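Local coordinates for protein Emp46p (Saccharomyces cerevisiae, PDB 2A6V) that acts as a calcium-independent cargo receptor of the legume-like lectin family, with a carbohydrate recognition domain, and takes part in the secretion of glycoproteins, at residues Lys6-Tyr11 / Met215-Gly220; Ala65-Trp70 / Arg161-Pro166; Gly84-Leu89 / Gly110-Leu115; Val125-Asn130 / Tyr143-Leu148. One frame throughout, in Å; residues are numbered along the deposited sequence.

Interaction 1 of 4, residues Lys6-Tyr11 / Met215-Gly220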
# COMPACT_ATOMS: atom_id res chain seq x y z
N LYS A 6 -11.69 8.85 16.39
CA LYS A 6 -11.18 7.46 16.41
C LYS A 6 -9.97 7.28 15.47
O LYS A 6 -8.92 6.83 15.90
CB LYS A 6 -12.29 6.46 16.06
CG LYS A 6 -12.07 5.04 16.60
CD LYS A 6 -11.35 5.05 17.94
CE LYS A 6 -11.38 3.70 18.61
NZ LYS A 6 -10.02 3.09 18.54
N TRP A 7 -10.11 7.64 14.19
CA TRP A 7 -8.94 7.60 13.34
C TRP A 7 -8.14 8.89 13.45
O TRP A 7 -8.68 9.95 13.82
CB TRP A 7 -9.27 7.27 11.88
CG TRP A 7 -10.08 8.28 11.18
CD1 TRP A 7 -9.63 9.42 10.58
CD2 TRP A 7 -11.50 8.26 10.98
NE1 TRP A 7 -10.68 10.11 10.03
CE2 TRP A 7 -11.84 9.42 10.26
CE3 TRP A 7 -12.52 7.37 11.34
CZ2 TRP A 7 -13.15 9.72 9.89
CZ3 TRP A 7 -13.83 7.67 10.97
CH2 TRP A 7 -14.13 8.84 10.25
N ASN A 8 -6.86 8.78 13.17
CA ASN A 8 -5.92 9.86 13.25
C ASN A 8 -6.00 10.62 11.94
O ASN A 8 -5.46 10.18 10.93
CB ASN A 8 -4.53 9.27 13.48
CG ASN A 8 -3.47 10.32 13.66
OD1 ASN A 8 -3.58 11.44 13.16
ND2 ASN A 8 -2.40 9.95 14.35
N LYS A 9 -6.66 11.78 11.96
CA LYS A 9 -6.91 12.58 10.75
C LYS A 9 -5.64 12.98 10.05
O LYS A 9 -5.59 13.00 8.82
CB LYS A 9 -7.72 13.83 11.10
CG LYS A 9 -9.16 13.54 11.42
CD LYS A 9 -9.89 14.81 11.80
CE LYS A 9 -11.39 14.66 11.63
NZ LYS A 9 -11.90 13.57 12.49
N GLY A 10 -4.61 13.29 10.84
CA GLY A 10 -3.33 13.72 10.30
C GLY A 10 -2.60 12.68 9.46
O GLY A 10 -1.79 13.04 8.61
N TYR A 11 -2.89 11.41 9.70
CA TYR A 11 -2.28 10.32 8.94
C TYR A 11 -3.32 9.49 8.17
O TYR A 11 -3.12 8.31 7.88
CB TYR A 11 -1.51 9.43 9.90
CG TYR A 11 -0.26 10.08 10.47
CD1 TYR A 11 0.97 9.86 9.88
CD2 TYR A 11 -0.32 10.89 11.59
CE1 TYR A 11 2.13 10.46 10.38
CE2 TYR A 11 0.83 11.49 12.10
CZ TYR A 11 2.05 11.26 11.50
OH TYR A 11 3.19 11.85 12.03
N MET A 215 -8.45 5.77 2.98
CA MET A 215 -7.33 5.33 3.82
C MET A 215 -7.46 5.93 5.21
O MET A 215 -7.66 7.14 5.34
CB MET A 215 -5.98 5.67 3.20
CG MET A 215 -4.75 5.19 4.03
SD MET A 215 -4.35 6.32 5.40
CE MET A 215 -2.92 5.56 6.09
N LYS A 216 -7.40 5.11 6.24
CA LYS A 216 -7.48 5.54 7.62
C LYS A 216 -6.36 4.90 8.41
O LYS A 216 -6.04 3.73 8.20
CB LYS A 216 -8.80 5.13 8.25
CG LYS A 216 -10.03 5.79 7.68
CD LYS A 216 -11.30 5.33 8.39
CE LYS A 216 -12.54 6.06 7.87
NZ LYS A 216 -13.81 5.42 8.33
N LEU A 217 -5.76 5.65 9.31
CA LEU A 217 -4.84 5.12 10.28
C LEU A 217 -5.45 5.35 11.65
O LEU A 217 -6.04 6.41 11.88
CB LEU A 217 -3.46 5.77 10.20
CG LEU A 217 -2.44 5.32 11.26
CD1 LEU A 217 -1.04 5.39 10.72
CD2 LEU A 217 -2.53 6.13 12.60
N TYR A 218 -5.30 4.38 12.54
CA TYR A 218 -5.76 4.48 13.92
C TYR A 218 -4.58 4.23 14.84
O TYR A 218 -3.75 3.35 14.62
CB TYR A 218 -6.85 3.44 14.25
CG TYR A 218 -8.07 3.42 13.36
CD1 TYR A 218 -9.29 3.92 13.80
CD2 TYR A 218 -8.01 2.88 12.08
CE1 TYR A 218 -10.41 3.90 12.98
CE2 TYR A 218 -9.12 2.85 11.26
CZ TYR A 218 -10.31 3.36 11.71
OH TYR A 218 -11.40 3.32 10.86
N ASP A 219 -4.52 5.00 15.93
CA ASP A 219 -3.43 4.90 16.88
C ASP A 219 -3.69 3.74 17.86
O ASP A 219 -3.45 3.86 19.06
CB ASP A 219 -3.30 6.21 17.68
CG ASP A 219 -2.88 7.41 16.85
OD1 ASP A 219 -2.21 7.27 15.80
OD2 ASP A 219 -3.17 8.57 17.20
N GLY A 220 -4.18 2.62 17.35
CA GLY A 220 -4.43 1.46 18.17
C GLY A 220 -4.96 0.29 17.36
O GLY A 220 -5.16 0.39 16.16
O HOH W 1 -6.47 7.05 16.34
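Lys-216 lays the end of its aliphatic chain over one face of the Trp-7 indole, with CE 3.7 Å from the centroid of the six-membered ring and only 13° off its normal. Lys-216 NZ sits farther toward the rim, 4.0 Å from the centroid of the same Trp-7 ring, which makes the cation-pi component off-centre. The lysine reaches this place because its chain is extended beyond CG. Trp-7 itself carries CG between its backbone N and carbonyl carbon (chi1 66°), and its CB in turn covers a face of the Tyr-218 ring, near CE1. Indole and phenol are thus linked through a methylene group and not by stacking.

Asn-8 reaches across to Asp-219. Asn-8 ND2 gives a nearly straight hydrogen bond of 3.1 Å to Asp-219 OD1, which is met on the syn side, while the second bond, to OD2, is weak. Amide and carboxylate planes stand 85° apart, and Tyr-60 OH is a further partner of OD1. Between the Trp-7/Lys-216 and Asn-8/Asp-219 pairs, the backbone bond from Asn-8 N to Leu-217 O, 2.8 Å long, ties the N-terminal loop to the strand. Tyr-11 CB rests on Leu-217 CD1, and its hydroxyl is bonded to Glu-59 O. The loop is thus held to the strand largely by polar and cation-pi contacts at a partly exposed rim, whereas Tyr-11 O is buried beside Met-215 CE without a polar partner in the model.

Interaction 2 of 4, residues Ala65-Trp70 / Arg161-Pro166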
# COMPACT_ATOMS: atom_id res chain seq x y z
N ALA A 65 0.12 0.66 19.66
CA ALA A 65 -0.19 -0.17 18.50
C ALA A 65 -0.83 0.67 17.39
O ALA A 65 -1.13 1.86 17.57
CB ALA A 65 -1.12 -1.30 18.91
N MET A 66 -1.02 0.06 16.23
CA MET A 66 -1.64 0.80 15.12
C MET A 66 -2.44 -0.06 14.18
O MET A 66 -2.19 -1.25 14.06
CB MET A 66 -0.59 1.58 14.35
CG MET A 66 0.39 0.77 13.54
SD MET A 66 1.15 1.75 12.19
CE MET A 66 1.61 0.37 11.13
N THR A 67 -3.37 0.57 13.47
CA THR A 67 -4.13 -0.05 12.41
C THR A 67 -4.10 0.85 11.17
O THR A 67 -4.31 2.04 11.28
CB THR A 67 -5.59 -0.21 12.85
OG1 THR A 67 -5.64 -1.01 14.05
CG2 THR A 67 -6.41 -0.98 11.80
N ILE A 68 -3.84 0.27 10.01
CA ILE A 68 -3.96 0.98 8.75
C ILE A 68 -4.95 0.23 7.89
O ILE A 68 -4.83 -0.99 7.70
CB ILE A 68 -2.62 1.08 8.02
CG1 ILE A 68 -1.62 1.92 8.84
CG2 ILE A 68 -2.84 1.67 6.64
CD1 ILE A 68 -0.21 1.85 8.32
N GLU A 69 -5.91 0.95 7.35
CA GLU A 69 -6.92 0.38 6.48
C GLU A 69 -6.87 1.13 5.16
O GLU A 69 -7.14 2.34 5.15
CB GLU A 69 -8.30 0.52 7.08
CG GLU A 69 -8.52 -0.33 8.31
CD GLU A 69 -9.89 -0.12 8.92
OE1 GLU A 69 -10.56 0.92 8.64
OE2 GLU A 69 -10.30 -1.00 9.71
N TRP A 70 -6.53 0.44 4.09
CA TRP A 70 -6.61 0.96 2.73
C TRP A 70 -7.79 0.34 2.00
O TRP A 70 -7.92 -0.89 2.02
CB TRP A 70 -5.36 0.60 1.94
CG TRP A 70 -4.09 1.29 2.34
CD1 TRP A 70 -3.13 0.82 3.19
CD2 TRP A 70 -3.62 2.55 1.88
NE1 TRP A 70 -2.09 1.71 3.28
CE2 TRP A 70 -2.36 2.79 2.47
CE3 TRP A 70 -4.12 3.51 1.00
CZ2 TRP A 70 -1.62 3.93 2.22
CZ3 TRP A 70 -3.39 4.65 0.77
CH2 TRP A 70 -2.15 4.85 1.36
N ARG A 161 -6.45 -4.42 5.75
CA ARG A 161 -6.32 -3.95 7.11
C ARG A 161 -5.07 -4.54 7.74
O ARG A 161 -4.96 -5.76 7.89
CB ARG A 161 -7.53 -4.32 7.97
CG ARG A 161 -7.34 -3.83 9.39
CD ARG A 161 -8.38 -4.31 10.37
NE ARG A 161 -9.67 -3.72 10.07
CZ ARG A 161 -10.85 -4.25 10.38
NH1 ARG A 161 -10.95 -5.43 11.00
NH2 ARG A 161 -11.96 -3.59 10.05
N LEU A 162 -4.15 -3.67 8.13
CA LEU A 162 -2.89 -4.06 8.74
C LEU A 162 -2.94 -3.63 10.19
O LEU A 162 -3.08 -2.44 10.47
CB LEU A 162 -1.72 -3.39 8.01
CG LEU A 162 -0.29 -3.70 8.48
CD1 LEU A 162 0.73 -3.35 7.41
CD2 LEU A 162 0.04 -2.94 9.73
N THR A 163 -2.86 -4.59 11.10
CA THR A 163 -2.82 -4.28 12.54
C THR A 163 -1.44 -4.69 13.07
O THR A 163 -0.93 -5.73 12.71
CB THR A 163 -3.99 -4.98 13.31
OG1 THR A 163 -4.03 -6.38 13.04
CG2 THR A 163 -5.30 -4.52 12.84
N TYR A 164 -0.83 -3.85 13.90
CA TYR A 164 0.52 -4.12 14.37
C TYR A 164 0.63 -3.70 15.81
O TYR A 164 0.32 -2.57 16.16
CB TYR A 164 1.54 -3.38 13.51
CG TYR A 164 2.94 -3.39 14.07
CD1 TYR A 164 3.66 -4.58 14.22
CD2 TYR A 164 3.54 -2.23 14.48
CE1 TYR A 164 4.95 -4.57 14.74
CE2 TYR A 164 4.82 -2.22 15.00
CZ TYR A 164 5.52 -3.37 15.14
OH TYR A 164 6.81 -3.32 15.65
N ASN A 165 1.06 -4.64 16.66
CA ASN A 165 1.10 -4.42 18.10
C ASN A 165 2.45 -4.84 18.66
O ASN A 165 2.65 -6.00 18.96
CB ASN A 165 -0.02 -5.19 18.79
CG ASN A 165 -0.10 -4.87 20.27
OD1 ASN A 165 0.63 -4.03 20.77
ND2 ASN A 165 -1.00 -5.54 20.95
N PRO A 166 3.39 -3.91 18.76
CA PRO A 166 4.70 -4.18 19.36
C PRO A 166 4.60 -4.79 20.77
O PRO A 166 5.45 -5.59 21.13
CB PRO A 166 5.36 -2.79 19.43
CG PRO A 166 4.62 -1.94 18.45
CD PRO A 166 3.28 -2.53 18.25
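Arg-161 and Glu-69 lie side by side on one face of the sheet and join in a salt bridge: Arg-161 NE meets Glu-69 OE2 at 2.8 Å, and NH2 adds a weak, more bent bond to the same oxygen. OE2 is approached on its anti side, with the carboxylate and guanidinium planes 24° apart. The arginine chain bends at its third torsion (chi3 -68°), which brings NE round to the acid. Beside the pair, Thr-67 CG2 packs on Arg-161 CG at 3.8 Å and also touches the methyl of Thr-163.

On the other face Met-66 stretches out so that its CE touches Leu-162 CD2 (3.9 Å), and its CG lies at the edge of the Tyr-164 ring. Leu-89 of the facing sheet packs against Met-66, Ile-68 and Leu-162. These positions are set by an antiparallel backbone ladder in which Met-66 pairs with Tyr-164 and Ile-68 with Leu-162, each through two hydrogen bonds. In the next shell, Thr-67 OG1 is bonded to Gly-220 O. The salt bridge probably offsets the two charges where they arise, with OE2 held by the arginine and OE1 only weakly by Tyr-218 OH, while the opposite face is mainly apolar, with Tyr-164 OH bonded to His-170 ND1.

Interaction 3 of 4, residues Gly84-Leu89 / Gly110-Leu115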
# COMPACT_ATOMS: atom_id res chain seq x y z
N GLY A 84 0.87 -3.99 -11.00
CA GLY A 84 0.47 -4.32 -9.66
C GLY A 84 0.34 -3.11 -8.77
O GLY A 84 0.69 -2.00 -9.17
N LEU A 85 -0.14 -3.34 -7.55
CA LEU A 85 -0.48 -2.35 -6.55
C LEU A 85 0.22 -2.69 -5.23
O LEU A 85 0.09 -3.80 -4.70
CB LEU A 85 -1.99 -2.35 -6.36
CG LEU A 85 -2.55 -1.58 -5.17
CD1 LEU A 85 -2.33 -0.09 -5.25
CD2 LEU A 85 -4.06 -1.85 -5.05
N ALA A 86 1.00 -1.76 -4.72
CA ALA A 86 1.83 -1.94 -3.53
C ALA A 86 1.41 -1.03 -2.39
O ALA A 86 1.04 0.13 -2.62
CB ALA A 86 3.31 -1.75 -3.86
N PHE A 87 1.50 -1.55 -1.17
CA PHE A 87 1.32 -0.78 0.05
C PHE A 87 2.61 -0.85 0.83
O PHE A 87 3.13 -1.95 1.03
CB PHE A 87 0.15 -1.33 0.84
CG PHE A 87 -1.13 -1.25 0.09
CD1 PHE A 87 -1.86 -0.07 0.08
CD2 PHE A 87 -1.60 -2.33 -0.63
CE1 PHE A 87 -3.03 0.02 -0.64
CE2 PHE A 87 -2.77 -2.24 -1.35
CZ PHE A 87 -3.49 -1.06 -1.36
N TRP A 88 3.09 0.30 1.29
CA TRP A 88 4.44 0.44 1.79
C TRP A 88 4.46 0.95 3.23
O TRP A 88 3.68 1.86 3.60
CB TRP A 88 5.20 1.46 0.97
CG TRP A 88 5.28 1.20 -0.48
CD1 TRP A 88 4.43 1.67 -1.42
CD2 TRP A 88 6.28 0.44 -1.19
NE1 TRP A 88 4.82 1.25 -2.67
CE2 TRP A 88 5.95 0.49 -2.55
CE3 TRP A 88 7.42 -0.27 -0.80
CZ2 TRP A 88 6.72 -0.14 -3.54
CZ3 TRP A 88 8.18 -0.91 -1.78
CH2 TRP A 88 7.82 -0.84 -3.13
N LEU A 89 5.37 0.38 4.01
CA LEU A 89 5.85 0.98 5.25
C LEU A 89 7.37 1.00 5.11
O LEU A 89 7.98 -0.06 5.05
CB LEU A 89 5.44 0.12 6.46
CG LEU A 89 3.96 -0.10 6.73
CD1 LEU A 89 3.80 -0.86 8.04
CD2 LEU A 89 3.20 1.19 6.81
N GLY A 110 12.23 -1.70 4.49
CA GLY A 110 10.87 -1.73 4.97
C GLY A 110 10.07 -2.89 4.45
O GLY A 110 10.61 -3.95 4.13
N LEU A 111 8.76 -2.66 4.36
CA LEU A 111 7.76 -3.67 4.07
C LEU A 111 6.98 -3.24 2.85
O LEU A 111 6.57 -2.09 2.74
CB LEU A 111 6.82 -3.81 5.26
CG LEU A 111 5.55 -4.61 5.07
CD1 LEU A 111 5.83 -6.11 4.82
CD2 LEU A 111 4.63 -4.43 6.28
N MET A 112 6.85 -4.16 1.91
CA MET A 112 6.04 -3.98 0.72
C MET A 112 5.00 -5.10 0.68
O MET A 112 5.37 -6.28 0.62
CB MET A 112 6.91 -4.06 -0.54
CG MET A 112 6.14 -3.84 -1.83
SD MET A 112 7.02 -4.12 -3.36
CE MET A 112 7.21 -5.87 -3.31
N ILE A 113 3.73 -4.74 0.64
CA ILE A 113 2.62 -5.67 0.52
C ILE A 113 2.05 -5.47 -0.87
O ILE A 113 1.57 -4.37 -1.20
CB ILE A 113 1.56 -5.44 1.61
CG1 ILE A 113 2.20 -5.62 3.00
CG2 ILE A 113 0.37 -6.36 1.40
CD1 ILE A 113 1.28 -5.33 4.18
N LEU A 114 2.11 -6.50 -1.70
CA LEU A 114 1.93 -6.36 -3.11
C LEU A 114 0.76 -7.19 -3.59
O LEU A 114 0.68 -8.38 -3.29
CB LEU A 114 3.21 -6.81 -3.82
CG LEU A 114 3.19 -6.83 -5.33
CD1 LEU A 114 2.98 -5.45 -5.93
CD2 LEU A 114 4.51 -7.42 -5.81
N LEU A 115 -0.16 -6.56 -4.33
CA LEU A 115 -1.21 -7.20 -5.09
C LEU A 115 -0.77 -7.25 -6.53
O LEU A 115 -0.59 -6.21 -7.18
CB LEU A 115 -2.54 -6.45 -5.00
CG LEU A 115 -3.30 -6.66 -3.69
CD1 LEU A 115 -2.53 -6.14 -2.47
CD2 LEU A 115 -4.66 -6.08 -3.76
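Met-112 runs alongside the Trp-88 indole, and its atoms meet the six-membered ring one after another. Met-112 CB lies 3.6 Å from Trp-88 CZ3. CG comes next, over the face, 3.8 Å from the ring centroid, and Met-112 CG also touches Ala-86 CB at 4.1 Å. Met-112 SD moves outward to 3.4 Å from Trp-88 CH2, an oblique Met-aromatic contact lying 40° off the ring normal. The chain keeps straight through its first two torsions, with CG anti to the backbone N (chi1 -178°), and turns at chi3, so that CE leaves the course along the ring. Trp-88 NE1 is bonded to Ser-200 OG, which helps to orient the indole, and Tyr-128 packs on Met-112.

The other face carries Phe-87, whose ring takes Leu-115 CD1 at its edge, and the pair Leu-89 and Leu-111, whose methyls CD1 and CD2 meet. Six backbone hydrogen bonds join Leu-85 with Leu-115, Phe-87 with Ile-113 and Leu-89 with Leu-111. Gly-110 brings its CA to 3.3 Å from Leu-89 O. Neighbouring antiparallel strands with one apolar face turned to a second sheet, here toward Phe-72, Ile-68 and Trp-70, are characteristic of the legume-lectin beta sandwich.

Interaction 4 of 4, residues Val125-Asn130 / Tyr143-Leu148. With K (potassium ion), chain C.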
# COMPACT_ATOMS: atom_id res chain seq x y z
N VAL A 125 -1.76 -11.62 -2.73
CA VAL A 125 -1.04 -10.72 -1.87
C VAL A 125 0.27 -11.41 -1.51
O VAL A 125 0.26 -12.54 -1.02
CB VAL A 125 -1.83 -10.41 -0.56
CG1 VAL A 125 -1.07 -9.48 0.34
CG2 VAL A 125 -3.19 -9.84 -0.86
N THR A 126 1.38 -10.75 -1.76
CA THR A 126 2.70 -11.21 -1.32
C THR A 126 3.38 -10.12 -0.53
O THR A 126 3.31 -8.95 -0.91
CB THR A 126 3.58 -11.69 -2.49
OG1 THR A 126 3.54 -10.75 -3.58
CG2 THR A 126 3.05 -13.02 -3.04
N ALA A 127 3.96 -10.48 0.60
CA ALA A 127 4.57 -9.53 1.52
C ALA A 127 6.07 -9.73 1.55
O ALA A 127 6.56 -10.85 1.75
CB ALA A 127 3.97 -9.70 2.91
N TYR A 128 6.81 -8.65 1.34
CA TYR A 128 8.25 -8.69 1.23
C TYR A 128 8.86 -7.74 2.25
O TYR A 128 8.38 -6.63 2.47
CB TYR A 128 8.67 -8.21 -0.16
CG TYR A 128 8.34 -9.13 -1.30
CD1 TYR A 128 9.30 -9.98 -1.82
CD2 TYR A 128 7.08 -9.11 -1.90
CE1 TYR A 128 9.02 -10.81 -2.88
CE2 TYR A 128 6.80 -9.96 -2.99
CZ TYR A 128 7.79 -10.82 -3.46
OH TYR A 128 7.53 -11.67 -4.52
N LEU A 129 9.97 -8.16 2.84
CA LEU A 129 10.80 -7.31 3.67
C LEU A 129 12.13 -7.08 2.99
O LEU A 129 12.70 -7.99 2.39
CB LEU A 129 11.02 -8.00 5.01
CG LEU A 129 9.93 -7.88 6.04
CD1 LEU A 129 10.20 -8.88 7.19
CD2 LEU A 129 9.83 -6.47 6.57
N ASN A 130 12.63 -5.86 3.05
CA ASN A 130 13.98 -5.56 2.59
C ASN A 130 14.64 -4.71 3.67
O ASN A 130 13.99 -3.91 4.31
CB ASN A 130 13.93 -4.83 1.24
CG ASN A 130 15.28 -4.80 0.54
OD1 ASN A 130 16.30 -5.21 1.11
ND2 ASN A 130 15.30 -4.32 -0.70
N TYR A 143 9.28 -13.68 -0.72
CA TYR A 143 8.31 -13.06 0.19
C TYR A 143 8.24 -13.90 1.46
O TYR A 143 8.56 -15.10 1.43
CB TYR A 143 6.92 -12.93 -0.47
CG TYR A 143 6.41 -14.18 -1.14
CD1 TYR A 143 5.83 -15.20 -0.41
CD2 TYR A 143 6.48 -14.33 -2.52
CE1 TYR A 143 5.36 -16.33 -1.03
CE2 TYR A 143 6.02 -15.47 -3.16
CZ TYR A 143 5.48 -16.49 -2.38
OH TYR A 143 4.99 -17.65 -2.96
N PHE A 144 7.88 -13.26 2.56
CA PHE A 144 7.80 -13.95 3.86
C PHE A 144 6.38 -14.43 4.20
O PHE A 144 6.20 -15.27 5.07
CB PHE A 144 8.35 -13.10 5.00
CG PHE A 144 7.50 -11.94 5.35
CD1 PHE A 144 6.45 -12.06 6.27
CD2 PHE A 144 7.73 -10.70 4.79
CE1 PHE A 144 5.64 -10.96 6.59
CE2 PHE A 144 6.93 -9.62 5.10
CZ PHE A 144 5.90 -9.74 6.02
N ALA A 145 5.40 -13.90 3.48
CA ALA A 145 4.02 -14.30 3.66
C ALA A 145 3.22 -14.05 2.40
O ALA A 145 3.61 -13.26 1.54
CB ALA A 145 3.40 -13.56 4.81
N SER A 146 2.10 -14.75 2.29
CA SER A 146 1.27 -14.64 1.10
C SER A 146 -0.13 -15.16 1.36
O SER A 146 -0.37 -15.90 2.31
CB SER A 146 1.89 -15.37 -0.08
OG SER A 146 1.82 -16.79 0.11
N CYS A 147 -1.05 -14.76 0.49
CA CYS A 147 -2.34 -15.41 0.33
C CYS A 147 -2.82 -15.23 -1.11
O CYS A 147 -2.40 -14.32 -1.82
CB CYS A 147 -3.38 -14.90 1.33
SG CYS A 147 -3.84 -13.15 1.13
N LEU A 148 -3.71 -16.10 -1.55
CA LEU A 148 -4.33 -15.97 -2.84
C LEU A 148 -5.52 -15.04 -2.64
O LEU A 148 -6.27 -15.18 -1.68
CB LEU A 148 -4.76 -17.33 -3.38
CG LEU A 148 -3.66 -18.39 -3.41
CD1 LEU A 148 -4.21 -19.68 -4.01
CD2 LEU A 148 -2.42 -17.90 -4.16
K K C . 9.38 -13.57 -5.60
O HOH W 2 7.38 -14.84 -7.13
O HOH W 3 9.53 -16.07 -4.24
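Strands 125-130 and 145-148 run antiparallel, at 170° between their directions, with axes 4.8 Å apart at the closest. Val-125 and Cys-147 form a hydrogen-bonded pair through two bonds. The register then slips by one residue: Ala-127 N binds Ala-145 O, but Ala-127 O receives Phe-144 N at 2.9 Å, which leaves Tyr-128 facing Tyr-143.

Tyr-143 CB stands over the centre of the Tyr-128 ring, 3.7 Å from its centroid, and the Tyr-143 ring turns its edge to that face in an offset edge-to-face pair with planes at 85°. Tyr-143 CG lies between the backbone N and the carbonyl carbon (chi1 48°), which also sets one ring face under Thr-126 CG2. Tyr-128 OH ligates the potassium ion at 2.9 Å, with the ion at the edge of the ring and in its plane. Two waters and the carbonyl oxygens of Ile-138, Glu-139 and Ser-141 complete the six ligands, so Tyr-143 packs against the ring that carries a first-shell ligand. On the sheet face that carries Ala-127, Phe-144 CZ touches Ala-127 CB at 3.7 Å, and Leu-129 CG meets Phe-144 CE2. Val-125 CB lies 3.8 Å from Cys-147 SG.

Strand 145-148 is one of the two outermost strands of its sheet within the chain. Its disulfide to Cys-181 joins it to strand 179-184 of the facing sheet, where Phe-182 packs on Ala-127 and Ala-145, while strand 111-115 flanks 124-131 on its other side.

In the fold
The four contacts sample both sheets of the sandwich. Interactions 1 and 2 share one sheet, where strands 209-218 and 66-75 are neighbours: Tyr-218 N lies 2.8 Å from Thr-67 O. Interactions 3 and 4 share the other, with Leu-114 N 2.8 Å from Thr-126 O. Interactions 2 and 3 meet face to face across the interior, where Trp-70 CG comes within 3.4 Å of Phe-87 CE1 and Leu-162 CD1 within 3.8 Å of Ile-113 CD1. Potassium is bound directly at interaction 4; the Leu-114 side chain of interaction 3 is about 8 Å from a bound potassium ion. Interaction 1 lies farthest from interaction 4, with centres about 24 Å apart.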